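Putative laminarinase (Phanerochaete chrysosporium, PDB 2W39) probably hydrolyses beta-1,3-glucosidic linkages in laminarin and related beta-glucans, as an extracellular family 16 glycoside hydrolase. Local coordinates at residues M92-G97 / S178-G183; A188-N193 / I219-W224; W199-P202 / N207-N210; V274-V277 / A283-N286. All coordinates share one frame; numbering follows the deposited sequence. Where two conformers were deposited one is given.

Interaction 1: residues M92-G97 / S178-G183; sequences MPQGCG and SFNANG
M92 meets helix 176-181 through both its backbone and its thioether. Its backbone N donates to N180 OD1 at 2.8 Å, in the carbonyl plane and on a lone pair. Its carbonyl O receives N180 ND2, also at 2.8 Å, with the donor tilted 18° from the carbonyl plane. The carboxamide of N180 thus pairs with the extended M92 as a neighbouring strand's peptide would. The side chain of M92 takes another course: a bend at chi3 (68°) turns the methyl over the F179 ring, where CE stands 3.6 Å from the ring centroid and almost on the ring normal. This is a CH-pi contact, accompanied by a more distant Met-aromatic approach of SD, 4.9 Å from the same centroid. Two residues on, Q94 OE1 takes the other hydrogen of N180 ND2 at 2.9 Å, again in plane and on a lone pair, with an N-H...O angle of 178°. The Q94 and N180 amides are nearly coplanar, and both hydrogens of N180 ND2 are used, which fixes the rotation of its amide. Further along, C96 forms a disulfide with C269. The helix itself finishes in a Schellman motif at G183. The side-chain amide of N180 bridges by hydrogen bonds from the end of helix 176-181 to the loop connecting strands 83-89 and 98-105, which belong to the two different sheets of the GH16 beta-sandwich.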
loop_
_atom_site.group_PDB
_atom_site.type_symbol
_atom_site.label_atom_id
_atom_site.label_comp_id
_atom_site.label_asym_id
_atom_site.label_seq_id
_atom_site.Cartn_x
_atom_site.Cartn_y
_atom_site.Cartn_z
ATOM N N MET A 92 -3.446 3.410 9.368
ATOM C CA MET A 92 -3.233 3.877 7.998
ATOM C C MET A 92 -3.968 5.199 7.805
ATOM O O MET A 92 -4.883 5.537 8.562
ATOM C CB MET A 92 -3.719 2.858 6.961
ATOM C CG MET A 92 -5.236 2.740 6.841
ATOM S SD MET A 92 -5.795 1.773 5.412
ATOM C CE MET A 92 -5.243 0.110 5.885
ATOM N N PRO A 93 -3.566 5.982 6.799
ATOM C CA PRO A 93 -4.251 7.262 6.650
ATOM C C PRO A 93 -5.740 7.125 6.431
ATOM O O PRO A 93 -6.212 6.249 5.691
ATOM C CB PRO A 93 -3.580 7.877 5.418
ATOM C CG PRO A 93 -2.173 7.276 5.422
ATOM C CD PRO A 93 -2.406 5.847 5.897
ATOM N N GLN A 94 -6.470 8.066 7.018
ATOM C CA GLN A 94 -7.904 8.196 6.758
ATOM C C GLN A 94 -8.262 9.659 6.535
ATOM O O GLN A 94 -7.505 10.558 6.888
ATOM C CB GLN A 94 -8.746 7.575 7.877
ATOM C CG GLN A 94 -8.581 8.267 9.214
ATOM C CD GLN A 94 -9.514 7.703 10.259
ATOM O OE1 GLN A 94 -9.392 6.549 10.669
ATOM N NE2 GLN A 94 -10.459 8.520 10.702
ATOM N N GLY A 95 -9.419 9.851 5.914
ATOM C CA GLY A 95 -9.970 11.166 5.629
ATOM C C GLY A 95 -10.447 11.246 4.189
ATOM O O GLY A 95 -9.934 10.564 3.298
ATOM N N CYS A 96 -11.449 12.093 3.952
ATOM C CA CYS A 96 -11.862 12.401 2.596
ATOM C C CYS A 96 -10.674 12.872 1.768
ATOM O O CYS A 96 -9.886 13.708 2.217
ATOM C CB CYS A 96 -12.935 13.476 2.628
ATOM S SG CYS A 96 -14.593 12.795 2.979
ATOM N N GLY A 97 -10.553 12.304 0.569
ATOM C CA GLY A 97 -9.494 12.669 -0.348
ATOM C C GLY A 97 -8.255 11.812 -0.243
ATOM O O GLY A 97 -7.402 11.853 -1.127
ATOM N N SER A 178 -12.355 1.676 9.754
ATOM C CA SER A 178 -12.615 0.389 10.419
ATOM C C SER A 178 -11.298 -0.254 10.897
ATOM O O SER A 178 -11.165 -0.692 12.041
ATOM C CB SER A 178 -13.313 -0.548 9.442
ATOM O OG SER A 178 -13.558 -1.805 10.029
ATOM N N PHE A 179 -10.317 -0.330 10.004
ATOM C CA PHE A 179 -8.983 -0.832 10.338
ATOM C C PHE A 179 -8.381 -0.044 11.496
ATOM O O PHE A 179 -7.845 -0.618 12.453
ATOM C CB PHE A 179 -8.154 -0.707 9.061
ATOM C CG PHE A 179 -6.677 -1.021 9.188
ATOM C CD1 PHE A 179 -6.174 -2.271 8.830
ATOM C CD2 PHE A 179 -5.774 -0.013 9.518
ATOM C CE1 PHE A 179 -4.802 -2.526 8.836
ATOM C CE2 PHE A 179 -4.383 -0.259 9.517
ATOM C CZ PHE A 179 -3.913 -1.506 9.182
ATOM N N ASN A 180 -8.467 1.282 11.418
ATOM C CA ASN A 180 -7.846 2.107 12.444
ATOM C C ASN A 180 -8.489 1.921 13.818
ATOM O O ASN A 180 -7.798 1.857 14.845
ATOM C CB ASN A 180 -7.858 3.570 12.017
ATOM C CG ASN A 180 -6.892 3.838 10.885
ATOM O OD1 ASN A 180 -5.915 3.096 10.710
ATOM N ND2 ASN A 180 -7.144 4.887 10.109
ATOM N N ALA A 181 -9.820 1.833 13.835
ATOM C CA ALA A 181 -10.540 1.624 15.098
ATOM C C ALA A 181 -10.156 0.304 15.765
ATOM O O ALA A 181 -10.212 0.171 16.996
ATOM C CB ALA A 181 -12.037 1.658 14.823
ATOM N N ASN A 182 -9.788 -0.666 14.944
ATOM C CA ASN A 182 -9.411 -1.996 15.396
ATOM C C ASN A 182 -7.921 -2.118 15.738
ATOM O O ASN A 182 -7.465 -3.211 16.077
ATOM C CB ASN A 182 -9.809 -3.017 14.324
ATOM C CG ASN A 182 -9.969 -4.411 14.880
ATOM O OD1 ASN A 182 -10.592 -4.611 15.931
ATOM N ND2 ASN A 182 -9.416 -5.401 14.179
ATOM N N GLY A 183 -7.155 -1.026 15.635
ATOM C CA GLY A 183 -5.716 -1.091 15.890
ATOM C C GLY A 183 -4.895 -1.660 14.746
ATOM O O GLY A 183 -3.756 -2.087 14.956
#

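Interaction 2: residues A188-N193 / I219-W224; sequences AMERTN and INTDNW
E190 and T221 approach from opposite directions, the extended glutamate reaching out from strand 185-191 and the threonine meeting it from the short 3-10 turn that follows strand 218-220. T221 OG1 donates to E190 OE1 at 3.0 Å, coming from above the carboxylate plane (43° out of it). With chi1 at 62°, OG1 of T221 sits between its backbone N and carbonyl carbon, which leaves CG2 free to lie over one face of the W224 indole, 3.6 Å above the plane and displaced toward the rim. The same indole reaches back to the strand, where its CZ3 touches A188 CB at 3.7 Å. W224 is further placed by an edge-to-face contact with W199 and by a hydrogen bond from NE1 to D211. The turn is set up by N220, whose OD1 accepts from D222 N at 3.0 Å in an Asx turn. Y3 bonds the second carboxylate oxygen of E190, while the N-terminal amine of A1 bonds both T221 OG1 and D222 OD2. With a leucine in place of E190, the hydroxyls of T221 and Y3 would probably be left without their carboxylate partner inside a buried contact. The chemistry implies a buried acid satisfied by hydroxyls, while the A1 amine, through its bonds to T221 and D222, may help offset the negative charge here; E190 OE2 and D222 OD2 stay 6.5 Å apart.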
loop_
_atom_site.group_PDB
_atom_site.type_symbol
_atom_site.label_atom_id
_atom_site.label_comp_id
_atom_site.label_asym_id
_atom_site.label_seq_id
_atom_site.Cartn_x
_atom_site.Cartn_y
_atom_site.Cartn_z
ATOM N N ALA A 188 0.807 -9.410 4.816
ATOM C CA ALA A 188 1.978 -10.167 4.360
ATOM C C ALA A 188 1.785 -10.494 2.891
ATOM O O ALA A 188 0.680 -10.827 2.453
ATOM C CB ALA A 188 2.148 -11.435 5.176
ATOM N N MET A 189 2.866 -10.413 2.125
ATOM C CA MET A 189 2.816 -10.712 0.696
ATOM C C MET A 189 3.955 -11.660 0.388
ATOM O O MET A 189 5.107 -11.352 0.713
ATOM C CB MET A 189 2.913 -9.408 -0.109
ATOM C CG MET A 189 2.712 -9.521 -1.622
ATOM S SD MET A 189 4.087 -10.299 -2.512
ATOM C CE MET A 189 5.397 -9.117 -2.228
ATOM N N GLU A 190 3.627 -12.817 -0.196
ATOM C CA GLU A 190 4.611 -13.761 -0.704
ATOM C C GLU A 190 4.593 -13.731 -2.220
ATOM O O GLU A 190 3.545 -13.910 -2.844
ATOM C CB GLU A 190 4.316 -15.183 -0.201
ATOM C CG GLU A 190 5.288 -16.223 -0.775
ATOM C CD GLU A 190 5.002 -17.647 -0.356
ATOM O OE1 GLU A 190 3.904 -17.909 0.162
ATOM O OE2 GLU A 190 5.889 -18.511 -0.583
ATOM N N ARG A 191 5.771 -13.518 -2.808
ATOM C CA ARG A 191 5.932 -13.553 -4.257
ATOM C C ARG A 191 6.950 -14.635 -4.599
ATOM O O ARG A 191 8.075 -14.646 -4.099
ATOM C CB ARG A 191 6.443 -12.208 -4.774
ATOM C CG ARG A 191 6.880 -12.276 -6.228
ATOM C CD ARG A 191 7.259 -10.924 -6.805
ATOM N NE ARG A 191 8.157 -11.127 -7.937
ATOM C CZ ARG A 191 9.008 -10.208 -8.379
ATOM N NH1 ARG A 191 8.978 -8.978 -7.884
ATOM N NH2 ARG A 191 9.868 -10.524 -9.335
ATOM N N THR A 192 6.540 -15.537 -5.480
ATOM C CA THR A 192 7.415 -16.537 -6.062
ATOM C C THR A 192 7.276 -16.479 -7.579
ATOM O O THR A 192 6.528 -15.659 -8.113
ATOM C CB THR A 192 7.078 -17.959 -5.577
ATOM O OG1 THR A 192 5.872 -18.404 -6.206
ATOM C CG2 THR A 192 6.957 -18.026 -4.054
ATOM N N ASN A 193 7.992 -17.357 -8.282
ATOM C CA ASN A 193 7.821 -17.445 -9.731
ATOM C C ASN A 193 6.423 -17.877 -10.105
ATOM O O ASN A 193 5.970 -17.598 -11.227
ATOM C CB ASN A 193 8.774 -18.463 -10.346
ATOM C CG ASN A 193 8.731 -18.455 -11.873
ATOM O OD1 ASN A 193 8.273 -19.424 -12.548
ATOM N ND2 ASN A 193 9.198 -17.356 -12.438
ATOM N N ILE A 219 10.651 -18.192 8.776
ATOM C CA ILE A 219 9.212 -18.321 8.580
ATOM C C ILE A 219 8.930 -19.438 7.601
ATOM O O ILE A 219 9.810 -19.836 6.832
ATOM C CB ILE A 219 8.549 -17.012 8.072
ATOM C CG1 ILE A 219 9.099 -16.619 6.686
ATOM C CG2 ILE A 219 8.687 -15.900 9.108
ATOM C CD1 ILE A 219 8.343 -15.475 6.017
ATOM N N ASN A 220 7.702 -19.952 7.644
ATOM C CA ASN A 220 7.272 -20.961 6.693
ATOM C C ASN A 220 5.824 -20.677 6.302
ATOM O O ASN A 220 4.902 -20.857 7.105
ATOM C CB ASN A 220 7.403 -22.354 7.322
ATOM C CG ASN A 220 6.988 -23.472 6.383
ATOM O OD1 ASN A 220 6.474 -23.244 5.291
ATOM N ND2 ASN A 220 7.230 -24.706 6.812
ATOM N N THR A 221 5.624 -20.218 5.067
ATOM C CA THR A 221 4.306 -19.766 4.643
ATOM C C THR A 221 3.321 -20.914 4.450
ATOM O O THR A 221 2.126 -20.663 4.329
ATOM C CB THR A 221 4.382 -18.912 3.357
ATOM O OG1 THR A 221 4.920 -19.723 2.306
ATOM C CG2 THR A 221 5.260 -17.701 3.565
ATOM N N ASP A 222 3.821 -22.153 4.412
ATOM C CA ASP A 222 2.964 -23.352 4.357
ATOM C C ASP A 222 1.974 -23.381 5.508
ATOM O O ASP A 222 0.934 -24.050 5.419
ATOM C CB ASP A 222 3.802 -24.649 4.458
ATOM C CG ASP A 222 4.637 -24.929 3.220
ATOM O OD1 ASP A 222 5.380 -25.942 3.231
ATOM O OD2 ASP A 222 4.555 -24.168 2.232
ATOM N N ASN A 223 2.327 -22.688 6.588
ATOM C CA ASN A 223 1.594 -22.693 7.839
ATOM C C ASN A 223 0.622 -21.535 8.016
ATOM O O ASN A 223 0.035 -21.377 9.085
ATOM C CB ASN A 223 2.591 -22.719 9.008
ATOM C CG ASN A 223 3.415 -23.998 9.039
ATOM O OD1 ASN A 223 2.943 -25.066 8.635
ATOM N ND2 ASN A 223 4.650 -23.896 9.512
ATOM N N TRP A 224 0.429 -20.738 6.964
ATOM C CA TRP A 224 -0.272 -19.469 7.108
ATOM C C TRP A 224 -1.754 -19.494 6.758
ATOM O O TRP A 224 -2.438 -18.475 6.873
ATOM C CB TRP A 224 0.448 -18.429 6.253
ATOM C CG TRP A 224 1.785 -18.023 6.815
ATOM C CD1 TRP A 224 2.513 -18.639 7.806
ATOM C CD2 TRP A 224 2.562 -16.914 6.383
ATOM N NE1 TRP A 224 3.681 -17.951 8.029
ATOM C CE2 TRP A 224 3.743 -16.892 7.160
ATOM C CE3 TRP A 224 2.382 -15.930 5.402
ATOM C CZ2 TRP A 224 4.725 -15.892 7.016
ATOM C CZ3 TRP A 224 3.355 -14.955 5.245
ATOM C CH2 TRP A 224 4.511 -14.933 6.051
#

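Interaction 3: residues W199-P202 / N207-N210; sequences WFFP and NVPN
The connection from strand 195-202 to helix 210-214 folds back on the strand it has just left, laying V208 and P209 against F201. P209 holds the N-cap position of that helix, and its CD sits over one face of the F201 ring, 3.6 Å from the centroid and 19° off the ring normal, a CH-pi contact. The closest approach is to the far end of the ring, with P209 CD 3.4 Å from F201 CZ. V208 CA lies on the same side of the ring but off-centre, 4.3 Å from the centroid, so the backbone runs across this face as it heads for the helix. V208 also packs at the root of the side chain, its CG2, anti to the V208 backbone N, lying on F201 CB at 3.7 Å. The contact is of the strand-to-helix kind, joining the antiparallel sheet of the GH16 sandwich to the short helix 210-214; F201 is bonded through its backbone to W186 of the adjacent strand and touches I212 of the helix, while V208 rests on W186 and A213. N207, at the exposed margin, turns its amide at 80° to the ring and brings ND2 to 3.9 Å from F201 CD2, a contact without a polar bond. Were F201 an alanine, P209 CD and V208 CA would lose the ring face beneath them, and the approach to the helix would probably be less firmly seated on the strand. The F201 side chain reaches this position with CG anti to its own carbonyl carbon (chi1 -68°).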
loop_
_atom_site.group_PDB
_atom_site.type_symbol
_atom_site.label_atom_id
_atom_site.label_comp_id
_atom_site.label_asym_id
_atom_site.label_seq_id
_atom_site.Cartn_x
_atom_site.Cartn_y
_atom_site.Cartn_z
ATOM N N TRP A 199 -1.911 -11.914 2.500
ATOM C CA TRP A 199 -2.748 -12.230 3.657
ATOM C C TRP A 199 -2.968 -10.955 4.461
ATOM O O TRP A 199 -2.014 -10.194 4.699
ATOM C CB TRP A 199 -2.055 -13.203 4.607
ATOM C CG TRP A 199 -1.814 -14.594 4.128
ATOM C CD1 TRP A 199 -2.541 -15.706 4.451
ATOM C CD2 TRP A 199 -0.731 -15.044 3.299
ATOM N NE1 TRP A 199 -1.988 -16.822 3.858
ATOM C CE2 TRP A 199 -0.877 -16.442 3.146
ATOM C CE3 TRP A 199 0.357 -14.399 2.682
ATOM C CZ2 TRP A 199 0.032 -17.217 2.409
ATOM C CZ3 TRP A 199 1.250 -15.162 1.952
ATOM C CH2 TRP A 199 1.083 -16.555 1.821
ATOM N N PHE A 200 -4.201 -10.758 4.927
ATOM C CA PHE A 200 -4.488 -9.771 5.940
ATOM C C PHE A 200 -4.958 -10.449 7.217
ATOM O O PHE A 200 -5.861 -11.274 7.162
ATOM C CB PHE A 200 -5.595 -8.808 5.491
ATOM C CG PHE A 200 -6.034 -7.904 6.600
ATOM C CD1 PHE A 200 -5.112 -7.052 7.214
ATOM C CD2 PHE A 200 -7.331 -7.962 7.103
ATOM C CE1 PHE A 200 -5.488 -6.250 8.275
ATOM C CE2 PHE A 200 -7.693 -7.139 8.195
ATOM C CZ PHE A 200 -6.761 -6.306 8.743
ATOM N N PHE A 201 -4.380 -10.064 8.357
ATOM C CA PHE A 201 -4.853 -10.479 9.683
ATOM C C PHE A 201 -5.113 -9.252 10.534
ATOM O O PHE A 201 -4.209 -8.463 10.758
ATOM C CB PHE A 201 -3.842 -11.387 10.383
ATOM C CG PHE A 201 -3.707 -12.715 9.716
ATOM C CD1 PHE A 201 -2.718 -12.934 8.771
ATOM C CD2 PHE A 201 -4.619 -13.729 9.977
ATOM C CE1 PHE A 201 -2.628 -14.155 8.107
ATOM C CE2 PHE A 201 -4.523 -14.940 9.329
ATOM C CZ PHE A 201 -3.533 -15.153 8.394
ATOM N N PRO A 202 -6.362 -9.081 11.000
ATOM C CA PRO A 202 -6.717 -8.036 11.966
ATOM C C PRO A 202 -5.854 -8.065 13.227
ATOM O O PRO A 202 -5.398 -9.139 13.652
ATOM C CB PRO A 202 -8.172 -8.380 12.312
ATOM C CG PRO A 202 -8.696 -9.019 11.047
ATOM C CD PRO A 202 -7.544 -9.865 10.588
ATOM N N ASN A 207 -6.264 -16.032 15.184
ATOM C CA ASN A 207 -5.634 -16.997 14.292
ATOM C C ASN A 207 -4.474 -16.452 13.462
ATOM O O ASN A 207 -4.092 -17.066 12.466
ATOM C CB ASN A 207 -6.681 -17.633 13.351
ATOM C CG ASN A 207 -7.232 -16.656 12.309
ATOM O OD1 ASN A 207 -7.821 -17.080 11.303
ATOM N ND2 ASN A 207 -7.066 -15.364 12.538
ATOM N N VAL A 208 -3.894 -15.323 13.859
ATOM C CA VAL A 208 -2.740 -14.787 13.133
ATOM C C VAL A 208 -1.516 -15.709 13.312
ATOM O O VAL A 208 -1.136 -16.029 14.442
ATOM C CB VAL A 208 -2.416 -13.309 13.533
ATOM C CG1 VAL A 208 -2.146 -13.107 15.020
ATOM C CG2 VAL A 208 -1.253 -12.760 12.697
ATOM N N PRO A 209 -0.904 -16.157 12.204
ATOM C CA PRO A 209 0.317 -16.952 12.331
ATOM C C PRO A 209 1.384 -16.241 13.155
ATOM O O PRO A 209 1.662 -15.064 12.932
ATOM C CB PRO A 209 0.774 -17.130 10.877
ATOM C CG PRO A 209 -0.504 -17.076 10.104
ATOM C CD PRO A 209 -1.302 -15.997 10.792
ATOM N N ASN A 210 2.017 -16.969 14.071
ATOM C CA ASN A 210 3.096 -16.384 14.856
ATOM C C ASN A 210 4.205 -15.803 13.965
ATOM O O ASN A 210 4.787 -14.766 14.273
ATOM C CB ASN A 210 3.651 -17.395 15.854
ATOM C CG ASN A 210 4.608 -16.773 16.813
ATOM O OD1 ASN A 210 4.209 -16.309 17.897
ATOM N ND2 ASN A 210 5.866 -16.716 16.434
#

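Interaction 4: residues V274-V277 / A283-N286; sequences VDYV and AFAN
F284 pushes its ring, CZ foremost, into a shallow notch between two consecutive side chains of helix 273-279. One wall of the notch is the Y276 ring, whose CE2 lies 3.9 Å from F284 CZ; CD2 of the same ring is equally near. The other wall is V277, with CG2 at 3.8 Å from F284 CZ. The floor belongs to the helix backbone, since F284 CE1 comes to 3.8 Å from V277 CA. V277 takes part through CG2, the methyl placed anti to its carbonyl carbon. A second, smaller bump fits beside the first: the methyl of A283 sits by the phenol end of Y276, with CB 3.4 Å from Y276 OH and 4.1 Å from Y276 CZ. The tyrosine ring is brought there by CG lying anti to the backbone N (chi1 -173°), which sends the ring along the helix flank to the loop. This is helix-to-loop packing in which the chain leaves the helix, turns back within five residues and then enters strand 288-297 of the antiparallel sheet of the GH16 beta-sandwich. Beyond the two segments, Y276 also touches C96 and V277 touches C254; separately, the carbonyl of V277 accepts a hydrogen bond from R69.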
loop_
_atom_site.group_PDB
_atom_site.type_symbol
_atom_site.label_atom_id
_atom_site.label_comp_id
_atom_site.label_asym_id
_atom_site.label_seq_id
_atom_site.Cartn_x
_atom_site.Cartn_y
_atom_site.Cartn_z
ATOM N N VAL A 274 -10.082 18.648 -4.573
ATOM C CA VAL A 274 -8.954 19.573 -4.462
ATOM C C VAL A 274 -9.272 20.702 -3.480
ATOM O O VAL A 274 -8.446 21.057 -2.641
ATOM C CB VAL A 274 -8.519 20.117 -5.838
ATOM C CG1 VAL A 274 -7.499 21.252 -5.697
ATOM C CG2 VAL A 274 -7.940 18.989 -6.673
ATOM N N ASP A 275 -10.470 21.262 -3.581
ATOM C CA ASP A 275 -10.866 22.319 -2.667
ATOM C C ASP A 275 -10.913 21.814 -1.208
ATOM O O ASP A 275 -10.516 22.533 -0.289
ATOM C CB ASP A 275 -12.199 22.906 -3.130
ATOM C CG ASP A 275 -12.567 24.178 -2.407
ATOM O OD1 ASP A 275 -11.758 25.128 -2.409
ATOM O OD2 ASP A 275 -13.694 24.235 -1.873
ATOM N N TYR A 276 -11.366 20.576 -1.002
ATOM C CA TYR A 276 -11.424 19.975 0.323
ATOM C C TYR A 276 -10.023 19.837 0.909
ATOM O O TYR A 276 -9.768 20.219 2.051
ATOM C CB TYR A 276 -12.131 18.616 0.263
ATOM C CG TYR A 276 -12.360 18.019 1.628
ATOM C CD1 TYR A 276 -13.508 18.343 2.353
ATOM C CD2 TYR A 276 -11.416 17.174 2.220
ATOM C CE1 TYR A 276 -13.729 17.828 3.620
ATOM C CE2 TYR A 276 -11.628 16.662 3.494
ATOM C CZ TYR A 276 -12.779 16.987 4.185
ATOM O OH TYR A 276 -12.979 16.454 5.444
ATOM N N VAL A 277 -9.120 19.290 0.099
ATOM C CA VAL A 277 -7.735 19.107 0.530
ATOM C C VAL A 277 -7.044 20.453 0.788
ATOM O O VAL A 277 -6.281 20.574 1.748
ATOM C CB VAL A 277 -6.977 18.239 -0.498
ATOM C CG1 VAL A 277 -5.459 18.250 -0.230
ATOM C CG2 VAL A 277 -7.518 16.812 -0.467
ATOM N N ALA A 283 -8.711 18.319 9.002
ATOM C CA ALA A 283 -9.345 17.069 8.582
ATOM C C ALA A 283 -8.319 15.990 8.214
ATOM O O ALA A 283 -8.701 14.852 7.960
ATOM C CB ALA A 283 -10.288 17.314 7.415
ATOM N N PHE A 284 -7.040 16.361 8.170
ATOM C CA PHE A 284 -5.964 15.429 7.842
ATOM C C PHE A 284 -5.103 15.067 9.035
ATOM O O PHE A 284 -4.072 14.419 8.872
ATOM C CB PHE A 284 -5.158 15.963 6.649
ATOM C CG PHE A 284 -6.006 16.091 5.437
ATOM C CD1 PHE A 284 -6.507 17.327 5.050
ATOM C CD2 PHE A 284 -6.437 14.958 4.771
ATOM C CE1 PHE A 284 -7.369 17.421 3.970
ATOM C CE2 PHE A 284 -7.284 15.050 3.684
ATOM C CZ PHE A 284 -7.754 16.288 3.297
ATOM N N ALA A 285 -5.542 15.420 10.246
ATOM C CA ALA A 285 -4.807 15.018 11.450
ATOM C C ALA A 285 -4.692 13.492 11.569
ATOM O O ALA A 285 -3.706 12.987 12.098
ATOM C CB ALA A 285 -5.442 15.619 12.699
ATOM N N ASN A 286 -5.682 12.775 11.049
ATOM C CA ASN A 286 -5.662 11.313 11.087
ATOM C C ASN A 286 -5.198 10.676 9.788
ATOM O O ASN A 286 -5.304 9.468 9.615
ATOM C CB ASN A 286 -7.002 10.760 11.564
ATOM C CG ASN A 286 -7.232 11.041 13.044
ATOM O OD1 ASN A 286 -6.293 10.997 13.846
ATOM N ND2 ASN A 286 -8.473 11.338 13.407
#

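In the fold
From the N terminus, interaction 1 closes first, binding the loop after strand 83-89 to helix 176-181 across 80 residues that include several strands of the mixed sheet. Interaction 2 then opens on strand 185-191 and closes after strand 218-220; interaction 3, a short return on strand 195-202, lies wholly within that span, and A188 and W199 share a backbone bond between the neighbouring strands. Interaction 4 follows in series near the C terminus, joining helix 273-279 to the lead-in of strand 288-297. Interaction 1 touches interactions 3 and 4: F179 packs on F200, while Q94 N and N286 O share a backbone hydrogen bond. Interactions 2 and 4, with centres 37 Å apart, occupy opposite sides of the chain's centre.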